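Side-chain contacts in ditrans,polycis-undecaprenyl-diphosphate synthase ((2E,6E)-farnesyl-diphosphate specific) (Acinetobacter baumannii, PDB 6ACS), which probably condenses eight isopentenyl diphosphates, one after another, onto farnesyl diphosphate to make undecaprenyl diphosphate, the precursor of the lipid carrier used in bacterial cell-wall synthesis: residues E47-K51 / T52-A56; A151-V154 / S155-E158. All blocks are in the same frame, centred on the assembly; numbering follows the deposited sequence. Where two conformers were deposited one is given.

Interaction 1. Residues E47-K51 / T52-A56; sequences EHCVK and TGVRA
The carbonyl oxygen of His48 takes two hydrogen bonds from Thr52, four residues further on, at the end of helix 42-52. The hydroxyl donates to it, with Thr52 OG1 lying 2.8 Å from His48 O, and the amide does so at 2.9 Å from Thr52 N to His48 O. The two donors come in from opposite faces of the carbonyl plane, so the oxygen is held from both sides. What lets the hydroxyl reach back is the first torsion of Thr52: with chi1 at 56°, OG1 sits between the backbone N and the carbonyl carbon and turns in against the last helical turn.

One residue on, the carbonyl of Cys49 closes the helix. Val54 N binds Cys49 O at 3.0 Å, spanning five residues, while Gly53 N makes weak bonds to Cys49 O and to Val50 O. Gly53 has a phi of 90°, a backbone shape that suits glycine, and it forms the turning point of a Schellman motif.

The same rotamer of Thr52 lays its methyl over one face of the His48 imidazole, a CH-pi contact with CG2 3.8 Å from the ring centroid, displaced toward the NE2-CE1 side of the rim. On the inner side, Val54 points back at the helix and its CB packs 3.8 Å from Cys49 CB. Cys49 also leans on Phe221 of helix 218-235 and Met129 of strand 129-134, while Val54 meets Val13 of strand 12-17.

Taken together, Thr52 works through both branches, its hydroxyl on a main-chain acceptor of the last turn and its methyl on a ring. The chemistry therefore implies a helix end where the carbonyls of His48 and Cys49 find donors in the residues just after the last turn, while the Cys49-Val54 contact lies on the inner side, where the chain leads on into strand 56-61.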
loop_
_atom_site.group_PDB
_atom_site.type_symbol
_atom_site.label_atom_id
_atom_site.label_comp_id
_atom_site.label_asym_id
_atom_site.label_seq_id
_atom_site.Cartn_x
_atom_site.Cartn_y
_atom_site.Cartn_z
ATOM N N GLU B 47 -22.079 -13.930 0.721
ATOM C CA GLU B 47 -23.328 -13.980 -0.042
ATOM C C GLU B 47 -23.711 -12.610 -0.596
ATOM O O GLU B 47 -24.221 -12.511 -1.722
ATOM C CB GLU B 47 -24.456 -14.560 0.818
ATOM C CG GLU B 47 -24.135 -16.007 1.231
ATOM C CD GLU B 47 -25.092 -16.596 2.251
ATOM O OE1 GLU B 47 -26.258 -16.166 2.300
ATOM O OE2 GLU B 47 -24.666 -17.503 3.004
ATOM N N HIS B 48 -23.448 -11.537 0.156
ATOM C CA HIS B 48 -23.753 -10.217 -0.384
ATOM C C HIS B 48 -22.849 -9.896 -1.571
ATOM O O HIS B 48 -23.293 -9.299 -2.564
ATOM C CB HIS B 48 -23.626 -9.146 0.702
ATOM C CG HIS B 48 -24.159 -7.810 0.283
ATOM N ND1 HIS B 48 -25.501 -7.582 0.069
ATOM C CD2 HIS B 48 -23.530 -6.644 0.004
ATOM C CE1 HIS B 48 -25.680 -6.321 -0.291
ATOM N NE2 HIS B 48 -24.500 -5.732 -0.344
ATOM N N CYS B 49 -21.572 -10.282 -1.483
ATOM C CA CYS B 49 -20.670 -10.048 -2.607
ATOM C C CYS B 49 -21.168 -10.768 -3.852
ATOM O O CYS B 49 -21.155 -10.204 -4.951
ATOM C CB CYS B 49 -19.249 -10.491 -2.252
ATOM S SG CYS B 49 -18.446 -9.373 -1.068
ATOM N N VAL B 50 -21.587 -12.027 -3.703
ATOM C CA VAL B 50 -22.071 -12.775 -4.860
ATOM C C VAL B 50 -23.329 -12.129 -5.429
ATOM O O VAL B 50 -23.473 -11.985 -6.651
ATOM C CB VAL B 50 -22.343 -14.239 -4.473
ATOM C CG1 VAL B 50 -23.228 -14.897 -5.519
ATOM C CG2 VAL B 50 -21.049 -15.005 -4.304
ATOM N N LYS B 51 -24.239 -11.685 -4.552
ATOM C CA LYS B 51 -25.497 -11.094 -5.017
ATOM C C LYS B 51 -25.301 -9.741 -5.692
ATOM O O LYS B 51 -26.171 -9.309 -6.463
ATOM C CB LYS B 51 -26.474 -10.964 -3.847
ATOM C CG LYS B 51 -26.973 -12.311 -3.345
ATOM C CD LYS B 51 -27.849 -12.166 -2.125
ATOM C CE LYS B 51 -29.237 -11.680 -2.490
ATOM N NZ LYS B 51 -30.159 -11.727 -1.315
ATOM N N THR B 52 -24.246 -9.007 -5.338
ATOM C CA THR B 52 -24.002 -7.693 -5.924
ATOM C C THR B 52 -23.033 -7.722 -7.100
ATOM O O THR B 52 -22.745 -6.669 -7.679
ATOM C CB THR B 52 -23.524 -6.711 -4.850
ATOM O OG1 THR B 52 -22.359 -7.234 -4.200
ATOM C CG2 THR B 52 -24.611 -6.520 -3.820
ATOM N N GLY B 53 -22.446 -8.866 -7.414
ATOM C CA GLY B 53 -21.594 -8.930 -8.573
ATOM C C GLY B 53 -20.137 -8.626 -8.303
ATOM O O GLY B 53 -19.384 -8.437 -9.258
ATOM N N VAL B 54 -19.725 -8.575 -7.037
ATOM C CA VAL B 54 -18.306 -8.435 -6.714
ATOM C C VAL B 54 -17.556 -9.629 -7.286
ATOM O O VAL B 54 -17.979 -10.777 -7.125
ATOM C CB VAL B 54 -18.121 -8.338 -5.192
ATOM C CG1 VAL B 54 -16.626 -8.298 -4.818
ATOM C CG2 VAL B 54 -18.841 -7.129 -4.632
ATOM N N ARG B 55 -16.441 -9.370 -7.968
ATOM C CA ARG B 55 -15.715 -10.453 -8.624
ATOM C C ARG B 55 -14.745 -11.182 -7.701
ATOM O O ARG B 55 -14.410 -12.346 -7.962
ATOM C CB ARG B 55 -14.937 -9.919 -9.825
ATOM C CG ARG B 55 -15.839 -9.365 -10.911
ATOM C CD ARG B 55 -15.047 -8.975 -12.138
ATOM N NE ARG B 55 -15.893 -8.930 -13.329
ATOM C CZ ARG B 55 -16.166 -9.982 -14.097
ATOM N NH1 ARG B 55 -15.665 -11.177 -13.799
ATOM N NH2 ARG B 55 -16.944 -9.843 -15.164
ATOM N N ALA B 56 -14.260 -10.520 -6.648
ATOM C CA ALA B 56 -13.260 -11.118 -5.778
ATOM C C ALA B 56 -13.406 -10.564 -4.369
ATOM O O ALA B 56 -13.626 -9.367 -4.186
ATOM C CB ALA B 56 -11.838 -10.846 -6.283
#

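Interaction 2. Residues A151-V154 / S155-E158; sequences AQAV and SRGE
One face of the Arg156 guanidinium lies over the backbone of the preceding turn, with Gln152 O 3.5 Å and Ala153 CA 3.6 Å from its plane, both displaced toward the rim. At the edge, in plane, sits the carboxylate of Glu158. It is gripped side-on by two nitrogens, Arg156 NE to Glu158 OE2 at 2.8 Å and Arg156 NH2 to Glu158 OE1 at 3.0 Å. Both oxygens are approached from above the carboxylate plane, so the two flat groups are not coplanar. A bend at chi3 of Arg156 (-62°) folds the guanidinium back over the helix end, and the methyl of Ala153 lies beside the salt bridge, its CB 3.7 Å from Arg156 NH2.

NH1, on the far side of the group, donates to a water that in turn donates to Gln152 OE1. The amide nitrogen of Gln152 bonds to Asp162 of the second subunit, so this side chain faces both its own helix end and the dimer partner.

Beneath the side chains, Glu158 N binds Ala153 O at 2.9 Å, and Gly157 N reaches Val154 O at the same distance but from above the carbonyl plane. With Gly157 at positive phi, these two bonds make the Schellman motif that ends helix 139-155, with an Arg156-Glu158 salt bridge laid over it and the second subunit packing on the neighbouring Gln152, Val154 and Ser155.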
loop_
_atom_site.group_PDB
_atom_site.type_symbol
_atom_site.label_atom_id
_atom_site.label_comp_id
_atom_site.label_asym_id
_atom_site.label_seq_id
_atom_site.Cartn_x
_atom_site.Cartn_y
_atom_site.Cartn_z
ATOM N N ALA B 151 14.236 -13.365 -9.815
ATOM C CA ALA B 151 15.685 -13.553 -9.739
ATOM C C ALA B 151 16.089 -14.996 -10.029
ATOM O O ALA B 151 17.156 -15.238 -10.599
ATOM C CB ALA B 151 16.184 -13.142 -8.364
ATOM N N GLN B 152 15.285 -15.970 -9.613
ATOM C CA GLN B 152 15.585 -17.353 -9.975
ATOM C C GLN B 152 15.551 -17.528 -11.483
ATOM O O GLN B 152 16.400 -18.222 -12.054
ATOM C CB GLN B 152 14.602 -18.313 -9.299
ATOM C CG GLN B 152 14.861 -18.448 -7.806
ATOM C CD GLN B 152 13.748 -19.180 -7.084
ATOM O OE1 GLN B 152 12.577 -19.088 -7.463
ATOM N NE2 GLN B 152 14.108 -19.920 -6.040
ATOM N N ALA B 153 14.580 -16.900 -12.151
ATOM C CA ALA B 153 14.573 -16.958 -13.611
ATOM C C ALA B 153 15.816 -16.292 -14.204
ATOM O O ALA B 153 16.386 -16.788 -15.183
ATOM C CB ALA B 153 13.289 -16.326 -14.154
ATOM N N VAL B 154 16.239 -15.157 -13.643
ATOM C CA VAL B 154 17.476 -14.515 -14.101
ATOM C C VAL B 154 18.674 -15.447 -13.900
ATOM O O VAL B 154 19.553 -15.565 -14.771
ATOM C CB VAL B 154 17.671 -13.175 -13.373
ATOM C CG1 VAL B 154 19.090 -12.578 -13.613
ATOM C CG2 VAL B 154 16.558 -12.168 -13.775
ATOM N N SER B 155 18.725 -16.119 -12.750
ATOM C CA SER B 155 19.828 -17.029 -12.439
ATOM C C SER B 155 19.892 -18.171 -13.436
ATOM O O SER B 155 20.986 -18.657 -13.763
ATOM C CB SER B 155 19.668 -17.573 -11.016
ATOM O OG SER B 155 20.844 -18.234 -10.569
ATOM N N ARG B 156 18.741 -18.604 -13.943
ATOM C CA ARG B 156 18.698 -19.658 -14.947
ATOM C C ARG B 156 18.991 -19.150 -16.352
ATOM O O ARG B 156 19.010 -19.958 -17.292
ATOM C CB ARG B 156 17.327 -20.358 -14.927
ATOM C CG ARG B 156 16.980 -21.051 -13.607
ATOM C CD ARG B 156 15.704 -21.920 -13.692
ATOM N NE ARG B 156 14.501 -21.148 -14.018
ATOM C CZ ARG B 156 13.665 -20.629 -13.116
ATOM N NH1 ARG B 156 13.884 -20.800 -11.816
ATOM N NH2 ARG B 156 12.608 -19.934 -13.515
ATOM N N GLY B 157 19.225 -17.853 -16.524
ATOM C CA GLY B 157 19.424 -17.282 -17.840
ATOM C C GLY B 157 18.158 -17.104 -18.650
ATOM O O GLY B 157 18.240 -16.899 -19.866
ATOM N N GLU B 158 16.987 -17.169 -18.021
ATOM C CA GLU B 158 15.733 -17.053 -18.765
ATOM C C GLU B 158 15.296 -15.607 -18.963
ATOM O O GLU B 158 14.513 -15.321 -19.881
ATOM C CB GLU B 158 14.627 -17.830 -18.047
ATOM C CG GLU B 158 14.920 -19.320 -17.926
ATOM C CD GLU B 158 13.978 -20.030 -16.976
ATOM O OE1 GLU B 158 13.095 -19.358 -16.395
ATOM O OE2 GLU B 158 14.123 -21.260 -16.812
HETATM O O HOH W 1 11.675 -20.519 -9.625
#

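How the interactions relate
Interactions 1 and 2 both end a helix with a Schellman motif centred on a glycine, but they sit on opposite sides of the chain's centre, with nearest atoms about 26 Å apart. Residues 47-56 lead from helix 42-52 into strand 56-61 of the parallel sheet, and their inner side packs within the subunit's own core. Residues 151-158 lie farther out, at the tip of helix 139-155, where the second subunit packs against them. The side-chain chemistry follows: a hydroxyl, a CH-pi contact and an apolar pair in the first; a charged pair, a water bridge and a hydrogen bond from a glutamine amide to the second subunit in the second.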